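Hit-like protein involved in cell-cycle regulation (Bartonella henselae, PDB 3LB5) probably binds nucleotides and may hydrolyse nucleotide conjugates, as a dimeric histidine triad (HIT) protein of the HINT type, with a suggested part in cell-cycle regulation. Local coordinates at residues G63-I68 / Q92-A97; F85-A90 / L124-I129. All coordinates share one frame; numbering follows the deposited sequence.

Contact 1 (G63-I68 / Q92-A97); sequences GHTLVI and QKIAKA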
ATOM      1  N   GLY B  63     -17.208   1.739  -4.718  1.00 11.20           N
ATOM      2  CA  GLY B  63     -16.103   1.593  -5.677  1.00 10.13           C
ATOM      3  C   GLY B  63     -14.806   0.984  -5.135  1.00  8.97           C
ATOM      4  O   GLY B  63     -13.843   0.791  -5.890  1.00  7.97           O
ATOM      5  N   HIS B  64     -14.790   0.706  -3.835  1.00  8.35           N
ATOM      6  CA  HIS B  64     -13.659   0.062  -3.120  1.00  8.60           C
ATOM      7  C   HIS B  64     -13.311  -1.254  -3.835  1.00  8.45           C
ATOM      8  O   HIS B  64     -14.153  -2.164  -3.941  1.00  8.04           O
ATOM      9  CB  HIS B  64     -14.104  -0.182  -1.669  1.00  8.62           C
ATOM     10  CG  HIS B  64     -13.090  -0.845  -0.772  1.00  7.88           C
ATOM     11  ND1 HIS B  64     -13.266  -0.892   0.591  1.00  9.47           N
ATOM     12  CD2 HIS B  64     -11.920  -1.489  -1.019  1.00  9.37           C
ATOM     13  CE1 HIS B  64     -12.260  -1.546   1.151  1.00  9.22           C
ATOM     14  NE2 HIS B  64     -11.431  -1.924   0.195  1.00  8.21           N
ATOM     15  N   THR B  65     -12.085  -1.313  -4.339  1.00  7.90           N
ATOM     16  CA  THR B  65     -11.597  -2.408  -5.168  1.00  8.32           C
ATOM     17  C   THR B  65     -10.395  -3.075  -4.503  1.00  8.35           C
ATOM     18  O   THR B  65      -9.587  -2.409  -3.812  1.00  7.02           O
ATOM     19  CB  THR B  65     -11.198  -1.880  -6.561  1.00  8.77           C
ATOM     20  OG1 THR B  65     -12.281  -1.121  -7.116  1.00 10.47           O
ATOM     21  CG2 THR B  65     -10.825  -3.036  -7.540  1.00  8.10           C
ATOM     22  N   LEU B  66     -10.281  -4.392  -4.719  1.00  8.18           N
ATOM     23  CA  LEU B  66      -9.144  -5.158  -4.239  1.00  8.19           C
ATOM     24  C   LEU B  66      -8.291  -5.605  -5.422  1.00  7.47           C
ATOM     25  O   LEU B  66      -8.823  -5.972  -6.477  1.00  7.01           O
ATOM     26  CB  LEU B  66      -9.621  -6.384  -3.454  1.00  7.93           C
ATOM     27  CG  LEU B  66     -10.544  -6.098  -2.277  1.00 11.22           C
ATOM     28  CD1 LEU B  66     -10.913  -7.391  -1.554  1.00 12.95           C
ATOM     29  CD2 LEU B  66      -9.869  -5.136  -1.336  1.00 10.83           C
ATOM     30  N   VAL B  67      -6.976  -5.595  -5.246  1.00  6.41           N
ATOM     31  CA  VAL B  67      -6.079  -6.125  -6.300  1.00  7.37           C
ATOM     32  C   VAL B  67      -5.265  -7.266  -5.689  1.00  7.95           C
ATOM     33  O   VAL B  67      -4.654  -7.087  -4.622  1.00  7.31           O
ATOM     34  CB  VAL B  67      -5.115  -5.052  -6.815  1.00  6.92           C
ATOM     35  CG1 VAL B  67      -4.000  -5.672  -7.701  1.00  8.37           C
ATOM     36  CG2 VAL B  67      -5.881  -3.987  -7.626  1.00  7.15           C
ATOM     37  N   ILE B  68      -5.303  -8.438  -6.339  1.00  7.54           N
ATOM     38  CA  ILE B  68      -4.535  -9.606  -5.851  1.00  8.21           C
ATOM     39  C   ILE B  68      -3.630 -10.182  -6.934  1.00  8.37           C
ATOM     40  O   ILE B  68      -3.997 -10.168  -8.118  1.00  8.64           O
ATOM     41  CB  ILE B  68      -5.449 -10.779  -5.307  1.00  8.35           C
ATOM     42  CG1 ILE B  68      -6.344 -11.373  -6.407  1.00  9.49           C
ATOM     43  CG2 ILE B  68      -6.254 -10.370  -4.061  1.00  7.58           C
ATOM     44  CD1 ILE B  68      -7.173 -12.618  -5.891  1.00  8.82           C
ATOM     45  N   GLN B  92      -1.707   0.857  -9.438  1.00  8.54           N
ATOM     46  CA  GLN B  92      -1.691   2.216  -9.982  1.00  8.73           C
ATOM     47  C   GLN B  92      -2.800   2.397 -11.014  1.00  8.87           C
ATOM     48  O   GLN B  92      -3.520   3.397 -11.004  1.00  8.25           O
ATOM     49  CB  GLN B  92      -0.337   2.565 -10.591  1.00  8.70           C
ATOM     50  CG  GLN B  92      -0.364   3.895 -11.328  1.00  6.18           C
ATOM     51  CD  GLN B  92       0.901   4.174 -12.088  1.00  9.73           C
ATOM     52  OE1 GLN B  92       1.349   3.365 -12.921  1.00  7.92           O
ATOM     53  NE2 GLN B  92       1.491   5.336 -11.822  1.00  6.46           N
ATOM     54  N   LYS B  93      -2.942   1.416 -11.899  1.00  9.74           N
ATOM     55  CA  LYS B  93      -3.966   1.469 -12.946  1.00 10.83           C
ATOM     56  C   LYS B  93      -5.362   1.553 -12.328  1.00 10.45           C
ATOM     57  O   LYS B  93      -6.191   2.331 -12.782  1.00 10.39           O
ATOM     58  CB  LYS B  93      -3.847   0.252 -13.860  1.00 10.83           C
ATOM     59  CG  LYS B  93      -4.627   0.341 -15.172  1.00 13.89           C
ATOM     60  CD  LYS B  93      -4.517  -1.010 -15.916  1.00 15.15           C
ATOM     61  CE  LYS B  93      -5.203  -0.975 -17.274  1.00 16.59           C
ATOM     62  NZ  LYS B  93      -4.620   0.015 -18.230  1.00 18.94           N
ATOM     63  N   ILE B  94      -5.609   0.748 -11.295  1.00 11.47           N
ATOM     64  CA  ILE B  94      -6.902   0.751 -10.592  1.00 11.79           C
ATOM     65  C   ILE B  94      -7.137   2.027  -9.782  1.00 11.53           C
ATOM     66  O   ILE B  94      -8.262   2.508  -9.734  1.00 12.36           O
ATOM     67  CB  ILE B  94      -7.096  -0.529  -9.699  1.00 11.27           C
ATOM     68  CG1 ILE B  94      -7.242  -1.782 -10.570  1.00 13.45           C
ATOM     69  CG2 ILE B  94      -8.277  -0.413  -8.726  1.00 11.31           C
ATOM     70  CD1 ILE B  94      -8.336  -1.776 -11.611  1.00 11.39           C
ATOM     71  N   ALA B  95      -6.092   2.558  -9.140  1.00 10.86           N
ATOM     72  CA  ALA B  95      -6.205   3.786  -8.348  1.00 10.09           C
ATOM     73  C   ALA B  95      -6.735   4.910  -9.248  1.00 10.57           C
ATOM     74  O   ALA B  95      -7.665   5.611  -8.897  1.00  9.19           O
ATOM     75  CB  ALA B  95      -4.849   4.176  -7.764  1.00  9.92           C
ATOM     76  N   LYS B  96      -6.141   5.029 -10.427  1.00 10.45           N
ATOM     77  CA  LYS B  96      -6.551   6.007 -11.429  1.00 11.49           C
ATOM     78  C   LYS B  96      -7.962   5.792 -11.987  1.00 11.68           C
ATOM     79  O   LYS B  96      -8.715   6.754 -12.144  1.00 12.05           O
ATOM     80  CB  LYS B  96      -5.526   6.054 -12.571  1.00 11.58           C
ATOM     81  CG  LYS B  96      -4.193   6.675 -12.141  1.00 11.60           C
ATOM     82  CD  LYS B  96      -3.145   6.621 -13.239  1.00 13.84           C
ATOM     83  CE  LYS B  96      -3.292   7.764 -14.245  1.00 15.45           C
ATOM     84  NZ  LYS B  96      -3.248   9.149 -13.621  1.00 18.11           N
ATOM     85  N   ALA B  97      -8.316   4.546 -12.304  1.00 11.99           N
ATOM     86  CA  ALA B  97      -9.656   4.250 -12.830  1.00 11.27           C
ATOM     87  C   ALA B  97     -10.747   4.499 -11.785  1.00 11.33           C
ATOM     88  O   ALA B  97     -11.792   5.040 -12.111  1.00 10.56           O
ATOM     89  CB  ALA B  97      -9.734   2.842 -13.340  1.00 11.15           C
TER
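Ile94 on helix 81-101 reaches the strand with both branches of its side chain, one for Thr65 and one for Val67. The branch methyl does the work at Thr65: Ile94 CG2 sits 3.8 Å from Thr65 CG2 and only slightly farther from Thr65 CB, the two side chains lying roughly perpendicular. The other branch goes to Val67, where Ile94 CG1 lies 3.9 Å from Val67 CG2 and the two side chains run antiparallel alongside one another. This division follows from the first torsion of Ile94 (chi1 -68°), which sets CG1 beside the backbone N and turns CG2 beside the carbonyl carbon.

Thr65 presents its methyl to the helix and keeps its hydroxyl for its own chain. OG1 hydrogen-bonds back to the carbonyl of Gly63, with 2.8 Å between Thr65 OG1 and Gly63 O; the donor is tilted 32° from the carbonyl plane. With OG1 so held, the surface offered to Ile94 is hydrocarbon. The backbones stay well apart, Thr65 CA and Ile94 CA being separated by 7.8 Å, and the three touching residues are all buried. Ala53 and Ile128 from the strands on either side, and Val45 from strand 44-47 beyond, also pack on Ile94.

Thr65 and Val67 point toward the helix, whereas Leu66 between them points away, toward the other side of the sheet. Next to Thr65, His64 NE2 is hydrogen-bonded to ND1 of His127, a triad-signature residue on the adjacent strand. Gln92 hydrogen-bonds to Thr81 of the second subunit, so the same helix also serves the dimer interface. The arrangement is the alpha-on-beta packing of the HIT fold, in which a long helix lies against one face of an antiparallel sheet, here at its central strand 65-69.

Contact 2 (F85-A90 / L124-I129); sequences FPVIKA and LHFHII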
ATOM      1  N   PHE B  85       5.737  -6.591  -9.080  1.00 11.78           N
ATOM      2  CA  PHE B  85       5.779  -5.647 -10.184  1.00 11.65           C
ATOM      3  C   PHE B  85       4.438  -5.549 -10.907  1.00 11.03           C
ATOM      4  O   PHE B  85       3.843  -4.467 -10.939  1.00 10.58           O
ATOM      5  CB  PHE B  85       6.980  -5.934 -11.116  1.00 12.87           C
ATOM      6  CG  PHE B  85       8.300  -5.967 -10.389  1.00 16.08           C
ATOM      7  CD1 PHE B  85       8.514  -5.169  -9.260  1.00 16.63           C
ATOM      8  CD2 PHE B  85       9.328  -6.811 -10.818  1.00 18.83           C
ATOM      9  CE1 PHE B  85       9.721  -5.210  -8.572  1.00 15.80           C
ATOM     10  CE2 PHE B  85      10.546  -6.852 -10.136  1.00 19.28           C
ATOM     11  CZ  PHE B  85      10.742  -6.048  -9.018  1.00 19.42           C
ATOM     12  N   PRO B  86       3.921  -6.674 -11.443  1.00 11.04           N
ATOM     13  CA  PRO B  86       2.585  -6.573 -12.033  1.00 10.70           C
ATOM     14  C   PRO B  86       1.504  -6.189 -11.031  1.00 10.58           C
ATOM     15  O   PRO B  86       0.513  -5.585 -11.424  1.00 10.53           O
ATOM     16  CB  PRO B  86       2.335  -7.977 -12.609  1.00 10.35           C
ATOM     17  CG  PRO B  86       3.258  -8.854 -11.896  1.00 11.01           C
ATOM     18  CD  PRO B  86       4.500  -8.009 -11.684  1.00 11.15           C
ATOM     19  N   VAL B  87       1.680  -6.528  -9.756  1.00 10.67           N
ATOM     20  CA  VAL B  87       0.691  -6.121  -8.731  1.00 10.31           C
ATOM     21  C   VAL B  87       0.644  -4.599  -8.595  1.00 10.22           C
ATOM     22  O   VAL B  87      -0.421  -4.002  -8.683  1.00 10.88           O
ATOM     23  CB  VAL B  87       0.916  -6.817  -7.365  1.00 10.30           C
ATOM     24  CG1 VAL B  87       0.066  -6.165  -6.226  1.00  8.02           C
ATOM     25  CG2 VAL B  87       0.553  -8.345  -7.488  1.00 12.51           C
ATOM     26  N   ILE B  88       1.805  -3.977  -8.414  1.00  9.93           N
ATOM     27  CA  ILE B  88       1.835  -2.540  -8.170  1.00  9.13           C
ATOM     28  C   ILE B  88       1.412  -1.759  -9.419  1.00  8.77           C
ATOM     29  O   ILE B  88       0.755  -0.721  -9.306  1.00  8.69           O
ATOM     30  CB  ILE B  88       3.210  -2.064  -7.615  1.00  8.73           C
ATOM     31  CG1 ILE B  88       3.046  -0.707  -6.910  1.00  9.96           C
ATOM     32  CG2 ILE B  88       4.278  -1.963  -8.717  1.00  9.16           C
ATOM     33  CD1 ILE B  88       2.081  -0.725  -5.742  1.00 11.29           C
ATOM     34  N   LYS B  89       1.777  -2.251 -10.602  1.00  7.67           N
ATOM     35  CA  LYS B  89       1.303  -1.653 -11.851  1.00  8.47           C
ATOM     36  C   LYS B  89      -0.227  -1.613 -11.903  1.00  8.32           C
ATOM     37  O   LYS B  89      -0.828  -0.595 -12.283  1.00  8.58           O
ATOM     38  CB  LYS B  89       1.884  -2.390 -13.058  1.00  8.78           C
ATOM     39  CG  LYS B  89       1.159  -2.135 -14.380  1.00 12.34           C
ATOM     40  CD  LYS B  89       2.032  -2.466 -15.599  1.00 17.02           C
ATOM     41  CE  LYS B  89       2.215  -3.970 -15.758  1.00 17.74           C
ATOM     42  NZ  LYS B  89       2.953  -4.283 -17.033  1.00 19.47           N
ATOM     43  N   ALA B  90      -0.850  -2.729 -11.527  1.00  8.36           N
ATOM     44  CA  ALA B  90      -2.299  -2.843 -11.546  1.00  8.41           C
ATOM     45  C   ALA B  90      -2.917  -1.993 -10.420  1.00  8.70           C
ATOM     46  O   ALA B  90      -3.968  -1.381 -10.597  1.00  8.61           O
ATOM     47  CB  ALA B  90      -2.690  -4.320 -11.418  1.00  7.74           C
ATOM     48  N   LEU B 124      -2.216 -12.203  -0.426  1.00 10.49           N
ATOM     49  CA  LEU B 124      -1.781 -10.816  -0.699  1.00  9.48           C
ATOM     50  C   LEU B 124      -2.885 -10.020  -1.402  1.00  9.23           C
ATOM     51  O   LEU B 124      -3.354 -10.416  -2.439  1.00  9.92           O
ATOM     52  CB  LEU B 124      -0.478 -10.775  -1.530  1.00 10.18           C
ATOM     53  CG  LEU B 124       0.106  -9.389  -1.900  1.00  7.92           C
ATOM     54  CD1 LEU B 124       0.340  -8.472  -0.678  1.00  9.96           C
ATOM     55  CD2 LEU B 124       1.389  -9.557  -2.708  1.00  8.29           C
ATOM     56  N   HIS B 125      -3.345  -8.936  -0.792  1.00  9.20           N
ATOM     57  CA  HIS B 125      -4.259  -8.034  -1.470  1.00  9.25           C
ATOM     58  C   HIS B 125      -3.996  -6.582  -1.105  1.00  9.30           C
ATOM     59  O   HIS B 125      -3.730  -6.274   0.062  1.00 10.07           O
ATOM     60  CB  HIS B 125      -5.728  -8.400  -1.208  1.00  8.69           C
ATOM     61  CG  HIS B 125      -6.122  -8.404   0.244  1.00  9.42           C
ATOM     62  ND1 HIS B 125      -5.652  -9.343   1.136  1.00  9.99           N
ATOM     63  CD2 HIS B 125      -6.981  -7.617   0.944  1.00 11.27           C
ATOM     64  CE1 HIS B 125      -6.180  -9.120   2.333  1.00 12.82           C
ATOM     65  NE2 HIS B 125      -7.002  -8.088   2.242  1.00  9.92           N
ATOM     66  N   PHE B 126      -4.089  -5.696  -2.103  1.00  9.04           N
ATOM     67  CA  PHE B 126      -4.103  -4.238  -1.888  1.00  9.02           C
ATOM     68  C   PHE B 126      -5.540  -3.714  -1.938  1.00  8.12           C
ATOM     69  O   PHE B 126      -6.328  -4.100  -2.809  1.00  7.44           O
ATOM     70  CB  PHE B 126      -3.260  -3.515  -2.944  1.00  8.70           C
ATOM     71  CG  PHE B 126      -1.774  -3.663  -2.744  1.00 10.40           C
ATOM     72  CD1 PHE B 126      -1.016  -2.579  -2.329  1.00 10.62           C
ATOM     73  CD2 PHE B 126      -1.129  -4.877  -3.007  1.00  9.95           C
ATOM     74  CE1 PHE B 126       0.368  -2.711  -2.137  1.00 12.39           C
ATOM     75  CE2 PHE B 126       0.262  -5.018  -2.833  1.00 10.67           C
ATOM     76  CZ  PHE B 126       1.006  -3.923  -2.394  1.00 10.23           C
ATOM     77  N   HIS B 127      -5.887  -2.878  -0.964  1.00  7.70           N
ATOM     78  CA  HIS B 127      -7.133  -2.116  -0.980  1.00  7.79           C
ATOM     79  C   HIS B 127      -6.965  -0.822  -1.773  1.00  8.71           C
ATOM     80  O   HIS B 127      -6.007  -0.048  -1.539  1.00  8.52           O
ATOM     81  CB  HIS B 127      -7.539  -1.724   0.454  1.00  7.64           C
ATOM     82  CG  HIS B 127      -7.845  -2.880   1.330  1.00  7.04           C
ATOM     83  ND1 HIS B 127      -9.100  -3.458   1.374  1.00  9.90           N
ATOM     84  CD2 HIS B 127      -7.086  -3.547   2.230  1.00  9.73           C
ATOM     85  CE1 HIS B 127      -9.092  -4.450   2.251  1.00 11.78           C
ATOM     86  NE2 HIS B 127      -7.885  -4.522   2.788  1.00 13.25           N
ATOM     87  N   ILE B 128      -7.899  -0.566  -2.694  1.00  8.96           N
ATOM     88  CA  ILE B 128      -7.956   0.729  -3.391  1.00  9.91           C
ATOM     89  C   ILE B 128      -9.291   1.414  -3.062  1.00 10.01           C
ATOM     90  O   ILE B 128     -10.364   0.980  -3.503  1.00 10.20           O
ATOM     91  CB  ILE B 128      -7.750   0.627  -4.921  1.00 10.01           C
ATOM     92  CG1 ILE B 128      -6.355   0.085  -5.263  1.00 11.11           C
ATOM     93  CG2 ILE B 128      -7.817   2.014  -5.554  1.00 11.02           C
ATOM     94  CD1 ILE B 128      -6.269  -1.376  -5.418  1.00 15.83           C
ATOM     95  N   ILE B 129      -9.207   2.460  -2.243  1.00  9.80           N
ATOM     96  CA  ILE B 129     -10.397   3.083  -1.666  1.00 10.15           C
ATOM     97  C   ILE B 129     -10.539   4.543  -2.088  1.00 10.50           C
ATOM     98  O   ILE B 129      -9.695   5.386  -1.745  1.00  9.93           O
ATOM     99  CB  ILE B 129     -10.423   2.962  -0.109  1.00 10.38           C
ATOM    100  CG1 ILE B 129     -10.085   1.530   0.345  1.00 10.87           C
ATOM    101  CG2 ILE B 129     -11.772   3.473   0.464  1.00  9.76           C
ATOM    102  CD1 ILE B 129      -9.924   1.379   1.849  1.00 13.86           C
TER
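One turn of helix 81-101 passes over the start of strand 126-131, with Val87 CA and Phe126 CA 8.6 Å apart, a gap that the side chains of Val87, Ile88 and Phe126 bridge. Val87 makes the firmer contact. Its CG1 comes 3.6 Å from Phe126 CE2 and nearly as close to Phe126 CD2, meeting one side of the ring obliquely. The valine torsion (chi1 168°) carries CG1 anti to the backbone N and out toward the strand.

Ile88 reaches the same ring from the next position on the helix. Its CB does not head for the strand, but a bend at the second torsion (chi2 60°) swings the terminal methyl toward the ring, leaving Ile88 CD1 4.5 Å from Phe126 CE1, a looser touch. Val91, a turn on from Val87, also packs on Phe126, and so does Ile88 of the second subunit, so this buried ring lies where helix, sheet and dimer partner meet. Phe126 holds a hydrophobic position of the histidine triad signature, in which His123, His125 and His127 alternate with apolar residues; His125 points away from the helix while Phe126 turns toward it into the core, an arrangement characteristic of the HIT fold.

In the fold
Followed from the N terminus, the chain enters strand 65-69 at 63-68, runs through helix 81-101, first at 85-90 and then at 92-97, and reaches strand 126-131 at 124-129. Contact 1 closes a loop of 23 residues between its segments; contact 2 closes one of 33, which takes in strand 106-113. The segments alternate, so the two loops cross. Both contacts set helix 81-101 on the same antiparallel sheet, at neighbouring strands joined by probable hydrogen bonds from Val67 N to Phe126 O and from Ile128 N to Thr65 O. Their centres are about 7 Å apart, and residues of both helix segments touch the second subunit.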